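Local atomic coordinates of LYND (Lyngbya aestuarii, PDB entry 4V1T), a protein that probably uses ATP to convert cysteine residues of precursor peptides into thiazolines, as a YcaO-family cyclodehydratase of cyanobactin biosynthesis. Residues V496-E501 with E714-D719; G447-H452 with H504-T509; L538-L543 with D695-D700. All blocks are in the same frame, centred on the assembly; numbering follows the deposited sequence.

Contact 1. Residues V496-E501 with E714-D719; sequences VWSLTE and ETLVID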
ATOM      1  N   VAL B 496     -38.043   9.205  -7.732  1.00 52.80           N
ATOM      2  CA  VAL B 496     -37.501   8.267  -6.764  1.00 58.17           C
ATOM      3  C   VAL B 496     -38.304   6.977  -6.841  1.00 59.48           C
ATOM      4  O   VAL B 496     -39.520   7.002  -7.080  1.00 60.74           O
ATOM      5  CB  VAL B 496     -37.552   8.831  -5.327  1.00 59.67           C
ATOM      6  CG1 VAL B 496     -36.724  10.099  -5.220  1.00 54.51           C
ATOM      7  CG2 VAL B 496     -38.984   9.106  -4.900  1.00 62.26           C
ATOM      8  N   TRP B 497     -37.626   5.850  -6.646  1.00 52.02           N
ATOM      9  CA  TRP B 497     -38.279   4.557  -6.747  1.00 56.20           C
ATOM     10  C   TRP B 497     -38.862   4.146  -5.407  1.00 51.36           C
ATOM     11  O   TRP B 497     -38.138   4.004  -4.425  1.00 52.88           O
ATOM     12  CB  TRP B 497     -37.303   3.487  -7.253  1.00 53.71           C
ATOM     13  CG  TRP B 497     -37.995   2.188  -7.599  1.00 53.54           C
ATOM     14  CD1 TRP B 497     -37.976   1.036  -6.882  1.00 60.33           C
ATOM     15  CD2 TRP B 497     -38.828   1.940  -8.739  1.00 55.35           C
ATOM     16  NE1 TRP B 497     -38.739   0.080  -7.504  1.00 63.90           N
ATOM     17  CE2 TRP B 497     -39.276   0.613  -8.645  1.00 61.85           C
ATOM     18  CE3 TRP B 497     -39.241   2.715  -9.825  1.00 61.23           C
ATOM     19  CZ2 TRP B 497     -40.113   0.038  -9.602  1.00 64.49           C
ATOM     20  CZ3 TRP B 497     -40.073   2.148 -10.773  1.00 58.29           C
ATOM     21  CH2 TRP B 497     -40.502   0.820 -10.653  1.00 57.45           C
ATOM     22  N   SER B 498     -40.179   3.951  -5.377  1.00 61.21           N
ATOM     23  CA  SER B 498     -40.853   3.421  -4.198  1.00 66.13           C
ATOM     24  C   SER B 498     -40.773   1.912  -4.230  1.00 67.31           C
ATOM     25  O   SER B 498     -41.296   1.286  -5.145  1.00 64.93           O
ATOM     26  CB  SER B 498     -42.317   3.861  -4.150  1.00 67.80           C
ATOM     27  OG  SER B 498     -42.969   3.325  -3.011  1.00 65.36           O
ATOM     28  N   LEU B 499     -40.115   1.333  -3.233  1.00 57.49           N
ATOM     29  CA  LEU B 499     -39.962  -0.115  -3.153  1.00 60.97           C
ATOM     30  C   LEU B 499     -41.234  -0.777  -2.625  1.00 67.38           C
ATOM     31  O   LEU B 499     -41.465  -1.966  -2.848  1.00 71.69           O
ATOM     32  CB  LEU B 499     -38.760  -0.476  -2.269  1.00 66.66           C
ATOM     33  CG  LEU B 499     -37.391  -0.266  -2.927  1.00 62.75           C
ATOM     34  CD1 LEU B 499     -36.282  -0.232  -1.896  1.00 61.81           C
ATOM     35  CD2 LEU B 499     -37.116  -1.356  -3.952  1.00 64.50           C
ATOM     36  N   THR B 500     -42.064   0.003  -1.942  1.00 69.29           N
ATOM     37  CA  THR B 500     -43.294  -0.523  -1.369  1.00 70.93           C
ATOM     38  C   THR B 500     -44.356  -0.659  -2.448  1.00 65.91           C
ATOM     39  O   THR B 500     -45.015  -1.679  -2.529  1.00 71.87           O
ATOM     40  CB  THR B 500     -43.840   0.379  -0.252  1.00 71.91           C
ATOM     41  OG1 THR B 500     -44.386   1.568  -0.826  1.00 96.92           O
ATOM     42  CG2 THR B 500     -42.741   0.752   0.729  1.00 62.77           C
ATOM     43  N   GLU B 501     -44.515   0.380  -3.262  1.00 72.98           N
ATOM     44  CA  GLU B 501     -45.535   0.406  -4.312  1.00 80.18           C
ATOM     45  C   GLU B 501     -44.951   0.027  -5.677  1.00 80.80           C
ATOM     46  O   GLU B 501     -45.681  -0.132  -6.651  1.00 77.62           O
ATOM     47  CB  GLU B 501     -46.200   1.788  -4.376  1.00 78.82           C
ATOM     48  CG  GLU B 501     -46.829   2.234  -3.057  1.00 83.82           C
ATOM     49  CD  GLU B 501     -47.653   3.509  -3.178  1.00 90.27           C
ATOM     50  OE1 GLU B 501     -47.984   3.915  -4.312  1.00100.07           O
ATOM     51  OE2 GLU B 501     -47.975   4.109  -2.132  1.00 78.69           O
ATOM     52  N   GLU B 714     -43.665   4.404   3.852  1.00 63.15           N
ATOM     53  CA  GLU B 714     -43.189   4.122   2.497  1.00 58.43           C
ATOM     54  C   GLU B 714     -41.673   4.328   2.411  1.00 52.38           C
ATOM     55  O   GLU B 714     -41.137   5.255   3.003  1.00 57.63           O
ATOM     56  CB  GLU B 714     -43.911   5.023   1.493  1.00 62.78           C
ATOM     57  CG  GLU B 714     -43.523   4.800   0.043  1.00 71.60           C
ATOM     58  CD  GLU B 714     -44.355   5.639  -0.908  1.00 75.87           C
ATOM     59  OE1 GLU B 714     -44.808   6.730  -0.500  1.00 71.65           O
ATOM     60  OE2 GLU B 714     -44.551   5.207  -2.062  1.00 73.87           O
ATOM     61  N   THR B 715     -40.987   3.469   1.664  1.00 49.06           N
ATOM     62  CA  THR B 715     -39.533   3.569   1.514  1.00 51.56           C
ATOM     63  C   THR B 715     -39.137   3.864   0.067  1.00 47.91           C
ATOM     64  O   THR B 715     -39.404   3.067  -0.831  1.00 49.29           O
ATOM     65  CB  THR B 715     -38.822   2.279   1.976  1.00 48.13           C
ATOM     66  OG1 THR B 715     -38.724   1.365   0.885  1.00 75.32           O
ATOM     67  CG2 THR B 715     -39.559   1.637   3.127  1.00 54.52           C
ATOM     68  N   LEU B 716     -38.518   5.020  -0.153  1.00 51.20           N
ATOM     69  CA  LEU B 716     -38.098   5.440  -1.484  1.00 51.78           C
ATOM     70  C   LEU B 716     -36.592   5.292  -1.653  1.00 55.29           C
ATOM     71  O   LEU B 716     -35.859   5.210  -0.671  1.00 52.13           O
ATOM     72  CB  LEU B 716     -38.486   6.902  -1.734  1.00 55.23           C
ATOM     73  CG  LEU B 716     -39.977   7.240  -1.776  1.00 57.30           C
ATOM     74  CD1 LEU B 716     -40.177   8.747  -1.883  1.00 52.34           C
ATOM     75  CD2 LEU B 716     -40.687   6.518  -2.911  1.00 68.19           C
ATOM     76  N   VAL B 717     -36.142   5.267  -2.906  1.00 43.01           N
ATOM     77  CA  VAL B 717     -34.719   5.218  -3.214  1.00 50.42           C
ATOM     78  C   VAL B 717     -34.378   6.124  -4.387  1.00 49.14           C
ATOM     79  O   VAL B 717     -35.066   6.101  -5.414  1.00 43.63           O
ATOM     80  CB  VAL B 717     -34.267   3.794  -3.581  1.00 51.04           C
ATOM     81  CG1 VAL B 717     -32.755   3.747  -3.701  1.00 41.85           C
ATOM     82  CG2 VAL B 717     -34.746   2.791  -2.544  1.00 66.02           C
ATOM     83  N   ILE B 718     -33.309   6.906  -4.237  1.00 47.83           N
ATOM     84  CA  ILE B 718     -32.723   7.621  -5.362  1.00 52.20           C
ATOM     85  C   ILE B 718     -31.294   7.130  -5.594  1.00 44.61           C
ATOM     86  O   ILE B 718     -30.422   7.251  -4.736  1.00 42.53           O
ATOM     87  CB  ILE B 718     -32.772   9.159  -5.172  1.00 67.21           C
ATOM     88  CG1 ILE B 718     -32.032   9.874  -6.311  1.00 67.46           C
ATOM     89  CG2 ILE B 718     -32.235   9.576  -3.819  1.00 62.29           C
ATOM     90  CD1 ILE B 718     -32.637   9.638  -7.691  1.00 60.45           C
ATOM     91  N   ASP B 719     -31.072   6.553  -6.764  1.00 49.74           N
ATOM     92  CA  ASP B 719     -29.763   6.061  -7.125  1.00 50.44           C
ATOM     93  C   ASP B 719     -28.859   7.228  -7.519  1.00 58.90           C
ATOM     94  O   ASP B 719     -29.081   7.880  -8.532  1.00 64.72           O
ATOM     95  CB  ASP B 719     -29.868   5.038  -8.262  1.00 49.29           C
ATOM     96  CG  ASP B 719     -28.513   4.430  -8.632  1.00 56.82           C
ATOM     97  OD1 ASP B 719     -27.582   4.476  -7.791  1.00 55.02           O
ATOM     98  OD2 ASP B 719     -28.375   3.914  -9.765  1.00 59.78           O
TER
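The Ser498 hydroxyl hydrogen-bonds to the carboxylate of Glu714, as donor: OG lies 2.6 Å from Glu714 OE2, on the anti side of that oxygen and 16° out of the carboxylate plane. The glutamate reaches it with an extended chain whose CG is turned opposite the backbone N (chi1 -179°). Followed outward, Glu714 CB passes 4.2 Å from Thr500 OG1, CG lies 3.4 Å from Ser498 OG with Thr500 OG1 almost as near, CD faces the same two hydroxyls, and OE2 takes the bond. Thr500 OG1 in turn donates to Ser498 OG, which also receives a weak bond from Glu501 N. The acidic end is not without tension, because Glu501 OE2 stands 3.6 Å from Glu714 OE2, the two carboxylates being turned only slightly against each other. Lys505 forms weak, long ion pairs with both, which probably eases the repulsion. Replacing Glu714 by alanine would probably leave the Ser498 hydroxyl without its acceptor, held by Thr500 and weakly by Glu501 N, and take away one of the carboxylates that Lys505 weakly pairs with.

Beside this polar corner the backbones pair. Trp497 and Val717 bond to each other in both directions, with Trp497 N 2.9 Å from Val717 O, and a further bond joins Leu499 N to Thr715 O at 3.0 Å. Leu716 lies on one face of the sheet, its CD1 pressed tightly against Val496 CG2 at 3.3 Å. On the other face Val717 CG2 meets Leu499 CD1 at 3.5 Å, on the side covered by Ile542 of helix 538-561. The arrangement is that of antiparallel strands 491-498 and 716-719 side by side in the YcaO region, with helices 538-561 and 697-710 packed against them.

Contact 2. Residues G447-H452 with H504-T509; sequences GDLAIH and HKYLPT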
ATOM      1  N   GLY B 447     -49.601  15.892  -8.571  1.00 70.75           N
ATOM      2  CA  GLY B 447     -50.668  15.383  -7.729  1.00 75.13           C
ATOM      3  C   GLY B 447     -50.186  14.495  -6.597  1.00 79.20           C
ATOM      4  O   GLY B 447     -49.537  14.964  -5.659  1.00 89.63           O
ATOM      5  N   ASP B 448     -50.499  13.205  -6.700  1.00 75.46           N
ATOM      6  CA  ASP B 448     -50.298  12.255  -5.602  1.00 78.08           C
ATOM      7  C   ASP B 448     -48.984  11.479  -5.685  1.00 72.25           C
ATOM      8  O   ASP B 448     -48.531  10.911  -4.694  1.00 77.17           O
ATOM      9  CB  ASP B 448     -51.469  11.271  -5.537  1.00 69.70           C
ATOM     10  CG  ASP B 448     -52.677  11.857  -4.828  1.00 96.72           C
ATOM     11  OD1 ASP B 448     -52.496  12.528  -3.788  1.00116.74           O
ATOM     12  OD2 ASP B 448     -53.813  11.655  -5.309  1.00101.61           O
ATOM     13  N   LEU B 449     -48.372  11.450  -6.860  1.00 61.30           N
ATOM     14  CA  LEU B 449     -47.036  10.882  -6.985  1.00 66.59           C
ATOM     15  C   LEU B 449     -46.016  11.767  -6.268  1.00 65.46           C
ATOM     16  O   LEU B 449     -44.943  11.309  -5.876  1.00 52.70           O
ATOM     17  CB  LEU B 449     -46.660  10.725  -8.454  1.00 59.30           C
ATOM     18  CG  LEU B 449     -47.527   9.784  -9.284  1.00 61.57           C
ATOM     19  CD1 LEU B 449     -47.095   9.864 -10.736  1.00 63.06           C
ATOM     20  CD2 LEU B 449     -47.424   8.356  -8.763  1.00 69.82           C
ATOM     21  N   ALA B 450     -46.364  13.038  -6.113  1.00 64.50           N
ATOM     22  CA  ALA B 450     -45.509  14.002  -5.438  1.00 64.62           C
ATOM     23  C   ALA B 450     -45.532  13.800  -3.934  1.00 57.53           C
ATOM     24  O   ALA B 450     -46.569  13.466  -3.366  1.00 59.54           O
ATOM     25  CB  ALA B 450     -45.949  15.415  -5.774  1.00 76.05           C
ATOM     26  N   ILE B 451     -44.375  14.001  -3.306  1.00 48.46           N
ATOM     27  CA  ILE B 451     -44.242  13.978  -1.854  1.00 51.75           C
ATOM     28  C   ILE B 451     -43.846  15.365  -1.352  1.00 52.68           C
ATOM     29  O   ILE B 451     -42.798  15.896  -1.718  1.00 54.10           O
ATOM     30  CB  ILE B 451     -43.219  12.920  -1.416  1.00 49.89           C
ATOM     31  CG1 ILE B 451     -43.846  11.531  -1.570  1.00 59.11           C
ATOM     32  CG2 ILE B 451     -42.801  13.123   0.038  1.00 49.82           C
ATOM     33  CD1 ILE B 451     -42.854  10.423  -1.719  1.00 59.09           C
ATOM     34  N   HIS B 452     -44.708  15.957  -0.535  1.00 54.06           N
ATOM     35  CA  HIS B 452     -44.464  17.286   0.002  1.00 53.24           C
ATOM     36  C   HIS B 452     -43.188  17.245   0.848  1.00 45.41           C
ATOM     37  O   HIS B 452     -43.016  16.334   1.652  1.00 58.98           O
ATOM     38  CB  HIS B 452     -45.651  17.750   0.843  1.00 50.05           C
ATOM     39  CG  HIS B 452     -45.707  19.229   1.052  1.00 47.16           C
ATOM     40  ND1 HIS B 452     -44.850  19.899   1.898  1.00 51.83           N
ATOM     41  CD2 HIS B 452     -46.525  20.171   0.530  1.00 44.65           C
ATOM     42  CE1 HIS B 452     -45.137  21.186   1.889  1.00 61.75           C
ATOM     43  NE2 HIS B 452     -46.152  21.378   1.067  1.00 48.97           N
ATOM     44  N   HIS B 504     -42.657   5.001  -9.465  1.00 59.00           N
ATOM     45  CA  HIS B 504     -41.922   6.245  -9.273  1.00 65.38           C
ATOM     46  C   HIS B 504     -42.752   7.261  -8.503  1.00 52.53           C
ATOM     47  O   HIS B 504     -43.895   7.509  -8.836  1.00 56.36           O
ATOM     48  CB  HIS B 504     -41.499   6.842 -10.616  1.00 62.90           C
ATOM     49  CG  HIS B 504     -40.345   6.138 -11.258  1.00 56.78           C
ATOM     50  ND1 HIS B 504     -39.064   6.208 -10.760  1.00 66.97           N
ATOM     51  CD2 HIS B 504     -40.276   5.361 -12.365  1.00 54.48           C
ATOM     52  CE1 HIS B 504     -38.256   5.503 -11.530  1.00 58.28           C
ATOM     53  NE2 HIS B 504     -38.969   4.976 -12.508  1.00 60.03           N
ATOM     54  N   LYS B 505     -42.159   7.823  -7.459  1.00 51.94           N
ATOM     55  CA  LYS B 505     -42.700   8.992  -6.782  1.00 52.06           C
ATOM     56  C   LYS B 505     -41.786  10.176  -7.074  1.00 60.59           C
ATOM     57  O   LYS B 505     -40.847  10.052  -7.866  1.00 62.43           O
ATOM     58  CB  LYS B 505     -42.821   8.745  -5.285  1.00 56.31           C
ATOM     59  CG  LYS B 505     -43.725   7.578  -4.896  1.00 55.75           C
ATOM     60  CD  LYS B 505     -45.155   7.778  -5.364  1.00 69.85           C
ATOM     61  CE  LYS B 505     -46.102   6.775  -4.714  1.00 77.19           C
ATOM     62  NZ  LYS B 505     -46.714   7.315  -3.471  1.00 79.85           N
ATOM     63  N   TYR B 506     -42.065  11.320  -6.452  1.00 50.11           N
ATOM     64  CA  TYR B 506     -41.284  12.528  -6.688  1.00 52.81           C
ATOM     65  C   TYR B 506     -41.021  13.318  -5.410  1.00 56.69           C
ATOM     66  O   TYR B 506     -41.943  13.606  -4.638  1.00 53.75           O
ATOM     67  CB  TYR B 506     -41.995  13.435  -7.690  1.00 52.76           C
ATOM     68  CG  TYR B 506     -42.010  12.895  -9.089  1.00 56.60           C
ATOM     69  CD1 TYR B 506     -40.928  13.089  -9.943  1.00 56.06           C
ATOM     70  CD2 TYR B 506     -43.102  12.189  -9.564  1.00 64.09           C
ATOM     71  CE1 TYR B 506     -40.937  12.591 -11.233  1.00 48.76           C
ATOM     72  CE2 TYR B 506     -43.125  11.687 -10.852  1.00 70.23           C
ATOM     73  CZ  TYR B 506     -42.043  11.885 -11.683  1.00 67.70           C
ATOM     74  OH  TYR B 506     -42.081  11.379 -12.962  1.00 69.11           O
ATOM     75  N   LEU B 507     -39.752  13.658  -5.207  1.00 50.18           N
ATOM     76  CA  LEU B 507     -39.342  14.581  -4.161  1.00 57.31           C
ATOM     77  C   LEU B 507     -38.682  15.786  -4.807  1.00 47.49           C
ATOM     78  O   LEU B 507     -38.142  15.677  -5.910  1.00 44.35           O
ATOM     79  CB  LEU B 507     -38.359  13.922  -3.187  1.00 58.76           C
ATOM     80  CG  LEU B 507     -38.960  13.042  -2.095  1.00 64.91           C
ATOM     81  CD1 LEU B 507     -39.155  11.642  -2.616  1.00 73.33           C
ATOM     82  CD2 LEU B 507     -38.068  13.013  -0.870  1.00 75.74           C
ATOM     83  N   PRO B 508     -38.697  16.944  -4.110  1.00 45.63           N
ATOM     84  CA  PRO B 508     -37.927  18.072  -4.644  1.00 53.51           C
ATOM     85  C   PRO B 508     -36.442  17.707  -4.784  1.00 49.69           C
ATOM     86  O   PRO B 508     -35.886  17.048  -3.914  1.00 43.81           O
ATOM     87  CB  PRO B 508     -38.160  19.194  -3.621  1.00 56.99           C
ATOM     88  CG  PRO B 508     -38.755  18.540  -2.419  1.00 72.64           C
ATOM     89  CD  PRO B 508     -39.434  17.297  -2.886  1.00 50.03           C
ATOM     90  N   THR B 509     -35.829  18.122  -5.885  1.00 46.26           N
ATOM     91  CA  THR B 509     -34.429  17.841  -6.155  1.00 51.60           C
ATOM     92  C   THR B 509     -33.551  18.349  -5.018  1.00 49.24           C
ATOM     93  O   THR B 509     -32.495  17.779  -4.734  1.00 41.34           O
ATOM     94  CB  THR B 509     -33.992  18.474  -7.494  1.00 49.61           C
ATOM     95  OG1 THR B 509     -34.870  18.034  -8.544  1.00 50.66           O
ATOM     96  CG2 THR B 509     -32.583  18.075  -7.854  1.00 50.99           C
TER
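A single beta bridge between Ala450 and Tyr506 attaches the loop that joins helices 443-446 and 454-457 to strand 503-508. Tyr506 supplies both of its backbone polar groups. Its N donates to Leu449 O at 2.9 Å, from well above the carbonyl plane, whereas its O accepts from Ile451 N at 2.8 Å with the N nearly in line with the carbonyl bond.

Side chains close in around these bonds. Lys505 bends at its second torsion (chi2 -61°), which curls the aliphatic chain around the Leu449 carbonyl: CB and CD approach Leu449 O to 3.4 and 3.6 Å. Leu449 crosses the lysine at about a right angle, and its CD2 reaches His504 O at 3.6 Å, while its CB sits at the edge of the Tyr506 ring, near the ring plane. Beyond the bridge, Ile451 points into the strand. Its CD1 touches Lys505 CB and, at 4.0 Å, Leu507 CD1; the same isoleucine also packs on Leu716 of strand 716-719. Where the loop leaves, Pro508 CD lies beside Ile451 O, and His452 ND1 accepts from Glu454 N at the start of the next helix.

The polar part of the contact is thus made by main-chain atoms, and the apolar part is shared by Leu449 at the exposed end and the buried Ile451.

Contact 3. Residues L538-L543 with D695-D700; sequences LEEAIL and DDIYTD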
ATOM      1  N   LEU B 538     -26.296  -2.166  -5.424  1.00 52.00           N
ATOM      2  CA  LEU B 538     -27.398  -1.277  -5.083  1.00 51.21           C
ATOM      3  C   LEU B 538     -28.097  -1.741  -3.821  1.00 50.74           C
ATOM      4  O   LEU B 538     -28.390  -0.946  -2.942  1.00 49.95           O
ATOM      5  CB  LEU B 538     -28.426  -1.202  -6.223  1.00 48.38           C
ATOM      6  CG  LEU B 538     -28.193  -0.185  -7.335  1.00 52.27           C
ATOM      7  CD1 LEU B 538     -29.271  -0.344  -8.398  1.00 56.43           C
ATOM      8  CD2 LEU B 538     -28.167   1.241  -6.793  1.00 51.46           C
ATOM      9  N   GLU B 539     -28.374  -3.039  -3.745  1.00 60.07           N
ATOM     10  CA  GLU B 539     -29.163  -3.569  -2.629  1.00 56.33           C
ATOM     11  C   GLU B 539     -28.361  -3.513  -1.335  1.00 57.97           C
ATOM     12  O   GLU B 539     -28.927  -3.434  -0.249  1.00 49.38           O
ATOM     13  CB  GLU B 539     -29.668  -4.990  -2.914  1.00 61.12           C
ATOM     14  CG  GLU B 539     -28.816  -5.831  -3.848  1.00 68.33           C
ATOM     15  CD  GLU B 539     -29.051  -5.529  -5.319  1.00 56.84           C
ATOM     16  OE1 GLU B 539     -30.217  -5.511  -5.744  1.00 52.57           O
ATOM     17  OE2 GLU B 539     -28.059  -5.300  -6.046  1.00 58.02           O
ATOM     18  N   GLU B 540     -27.040  -3.550  -1.460  1.00 53.59           N
ATOM     19  CA  GLU B 540     -26.149  -3.415  -0.313  1.00 46.58           C
ATOM     20  C   GLU B 540     -26.223  -1.999   0.226  1.00 45.65           C
ATOM     21  O   GLU B 540     -26.302  -1.774   1.436  1.00 42.42           O
ATOM     22  CB  GLU B 540     -24.714  -3.740  -0.727  1.00 61.44           C
ATOM     23  CG  GLU B 540     -23.843  -4.323   0.367  1.00 74.91           C
ATOM     24  CD  GLU B 540     -22.455  -4.688  -0.146  1.00 72.42           C
ATOM     25  OE1 GLU B 540     -22.307  -5.777  -0.744  1.00 64.81           O
ATOM     26  OE2 GLU B 540     -21.520  -3.871   0.026  1.00 67.25           O
ATOM     27  N   ALA B 541     -26.194  -1.040  -0.684  1.00 42.05           N
ATOM     28  CA  ALA B 541     -26.248   0.363  -0.317  1.00 47.74           C
ATOM     29  C   ALA B 541     -27.617   0.742   0.258  1.00 46.41           C
ATOM     30  O   ALA B 541     -27.703   1.521   1.210  1.00 45.08           O
ATOM     31  CB  ALA B 541     -25.918   1.225  -1.524  1.00 43.41           C
ATOM     32  N   ILE B 542     -28.678   0.196  -0.328  1.00 51.37           N
ATOM     33  CA  ILE B 542     -30.032   0.446   0.150  1.00 52.14           C
ATOM     34  C   ILE B 542     -30.222  -0.077   1.571  1.00 50.33           C
ATOM     35  O   ILE B 542     -30.811   0.597   2.402  1.00 59.25           O
ATOM     36  CB  ILE B 542     -31.078  -0.198  -0.777  1.00 52.05           C
ATOM     37  CG1 ILE B 542     -31.104   0.535  -2.120  1.00 42.79           C
ATOM     38  CG2 ILE B 542     -32.468  -0.152  -0.141  1.00 54.00           C
ATOM     39  CD1 ILE B 542     -31.944  -0.152  -3.179  1.00 47.14           C
ATOM     40  N   LEU B 543     -29.737  -1.291   1.827  1.00 50.31           N
ATOM     41  CA  LEU B 543     -29.849  -1.898   3.146  1.00 47.74           C
ATOM     42  C   LEU B 543     -29.188  -1.022   4.209  1.00 51.20           C
ATOM     43  O   LEU B 543     -29.772  -0.740   5.253  1.00 49.93           O
ATOM     44  CB  LEU B 543     -29.203  -3.285   3.161  1.00 50.95           C
ATOM     45  CG  LEU B 543     -29.280  -4.048   4.487  1.00 48.97           C
ATOM     46  CD1 LEU B 543     -30.720  -4.221   4.944  1.00 50.99           C
ATOM     47  CD2 LEU B 543     -28.602  -5.402   4.359  1.00 52.38           C
ATOM     48  N   ASP B 695     -29.315 -14.806   4.376  1.00 81.43           N
ATOM     49  CA  ASP B 695     -27.981 -14.772   3.778  1.00 80.98           C
ATOM     50  C   ASP B 695     -28.034 -14.099   2.417  1.00 74.16           C
ATOM     51  O   ASP B 695     -27.081 -14.165   1.639  1.00 76.21           O
ATOM     52  CB  ASP B 695     -27.412 -16.186   3.650  1.00 86.84           C
ATOM     53  CG  ASP B 695     -26.966 -16.751   4.982  1.00109.24           C
ATOM     54  OD1 ASP B 695     -25.861 -16.386   5.439  1.00122.23           O
ATOM     55  OD2 ASP B 695     -27.713 -17.560   5.572  1.00109.71           O
ATOM     56  N   ASP B 696     -29.162 -13.460   2.134  1.00 66.88           N
ATOM     57  CA  ASP B 696     -29.344 -12.729   0.899  1.00 65.58           C
ATOM     58  C   ASP B 696     -29.618 -11.275   1.236  1.00 70.31           C
ATOM     59  O   ASP B 696     -30.553 -10.967   1.975  1.00 58.71           O
ATOM     60  CB  ASP B 696     -30.490 -13.315   0.087  1.00 62.38           C
ATOM     61  CG  ASP B 696     -30.481 -12.848  -1.349  1.00 67.32           C
ATOM     62  OD1 ASP B 696     -30.082 -11.690  -1.604  1.00 68.84           O
ATOM     63  OD2 ASP B 696     -30.871 -13.644  -2.226  1.00 70.76           O
ATOM     64  N   ILE B 697     -28.798 -10.384   0.694  1.00 63.40           N
ATOM     65  CA  ILE B 697     -28.930  -8.966   0.980  1.00 61.10           C
ATOM     66  C   ILE B 697     -30.268  -8.460   0.450  1.00 58.30           C
ATOM     67  O   ILE B 697     -30.953  -7.681   1.110  1.00 57.40           O
ATOM     68  CB  ILE B 697     -27.766  -8.146   0.376  1.00 49.64           C
ATOM     69  CG1 ILE B 697     -26.423  -8.641   0.917  1.00 61.32           C
ATOM     70  CG2 ILE B 697     -27.917  -6.670   0.717  1.00 51.43           C
ATOM     71  CD1 ILE B 697     -25.217  -8.149   0.132  1.00 69.53           C
ATOM     72  N   TYR B 698     -30.644  -8.926  -0.733  1.00 60.13           N
ATOM     73  CA  TYR B 698     -31.894  -8.512  -1.361  1.00 62.46           C
ATOM     74  C   TYR B 698     -33.117  -8.925  -0.546  1.00 65.81           C
ATOM     75  O   TYR B 698     -34.099  -8.192  -0.466  1.00 69.26           O
ATOM     76  CB  TYR B 698     -31.990  -9.095  -2.773  1.00 61.85           C
ATOM     77  CG  TYR B 698     -33.321  -8.846  -3.440  1.00 63.63           C
ATOM     78  CD1 TYR B 698     -33.784  -7.555  -3.650  1.00 69.35           C
ATOM     79  CD2 TYR B 698     -34.112  -9.897  -3.861  1.00 67.46           C
ATOM     80  CE1 TYR B 698     -35.005  -7.323  -4.253  1.00 70.26           C
ATOM     81  CE2 TYR B 698     -35.333  -9.672  -4.467  1.00 74.61           C
ATOM     82  CZ  TYR B 698     -35.772  -8.387  -4.660  1.00 72.22           C
ATOM     83  OH  TYR B 698     -36.985  -8.175  -5.263  1.00 82.26           O
ATOM     84  N   THR B 699     -33.066 -10.111   0.044  1.00 67.44           N
ATOM     85  CA  THR B 699     -34.159 -10.566   0.880  1.00 67.22           C
ATOM     86  C   THR B 699     -34.239  -9.689   2.119  1.00 64.08           C
ATOM     87  O   THR B 699     -35.322  -9.416   2.626  1.00 70.34           O
ATOM     88  CB  THR B 699     -33.985 -12.041   1.287  1.00 66.41           C
ATOM     89  OG1 THR B 699     -33.853 -12.844   0.108  1.00 61.80           O
ATOM     90  CG2 THR B 699     -35.189 -12.530   2.091  1.00 63.40           C
ATOM     91  N   ASP B 700     -33.083  -9.234   2.593  1.00 61.77           N
ATOM     92  CA  ASP B 700     -33.022  -8.422   3.798  1.00 55.29           C
ATOM     93  C   ASP B 700     -33.630  -7.037   3.615  1.00 58.76           C
ATOM     94  O   ASP B 700     -34.244  -6.528   4.540  1.00 55.94           O
ATOM     95  CB  ASP B 700     -31.582  -8.290   4.288  1.00 59.33           C
ATOM     96  CG  ASP B 700     -31.125  -9.498   5.076  1.00 64.76           C
ATOM     97  OD1 ASP B 700     -31.810 -10.540   5.020  1.00 69.73           O
ATOM     98  OD2 ASP B 700     -30.082  -9.410   5.754  1.00 65.23           O
TER
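Ile697 carries the contact by laying its two branches on helix 538-561. CG2 rests 3.5 Å from Glu539 O and 3.9 Å from Leu543 CD2, crossing the leucine at a slant. The other branch runs on to CD1, which comes alongside the Glu540 side chain, 3.9 Å from OE1 and almost as near to CG. One turn along, Leu543 CD2 also meets Asp700 CB at 4.2 Å; this leucine extends toward the second helix because its CG lies trans to the backbone N (chi1 -179°). The touching is thus mainly aliphatic, and Glu539 O keeps its bond within the helix, accepting from Leu543 N at 3.1 Å.

The polar ends of the surrounding side chains are satisfied further out. Glu540 OE1 accepts from Gly345 N and OE2 from Asn536 ND2, which together fix the rotation of the carboxylate beside Ile697; the side chain comes to about 4 Å from the bound ADP. Glu539 is bent away from a staggered first torsion (chi1 28°), and its carboxylate forms a salt bridge with Arg333, while Asp700 pairs with Lys335 in another. Asp696 is the N-cap of helix 697-710: its OD1 accepts from Tyr698 N at 3.0 Å, with the N on the anti side of that oxygen and 32° out of the carboxylate plane, and Asp700 N bonds to Asp696 O in the first turn.

Helix 697-710 thus sets its first turn against the start of helix 538-561, which also lies on the antiparallel sheet, with Leu538 and Ala541 on Val730 of strand 728-733.

From the N terminus, 447-452 opens contact 2, 496-501 opens contact 1, and contact 2 closes at 504-509 before contact 1 does, so the two cross. Residues 538-543 then open contact 3, which closes at 695-700 and is nested within the long loop that contact 1 completes at 714-719. Contacts 2 and 3 run in series and do not touch, their nearest atoms about 11 Å apart. Contact 1 joins them, touching contact 2 through the sheet, where strands 491-498 and 503-508 are neighbours, and contact 3 through helix 538-561. A peripheral loop, the sheet and the helix pair, of which 538-561 lies beside ADP, are thereby connected in succession.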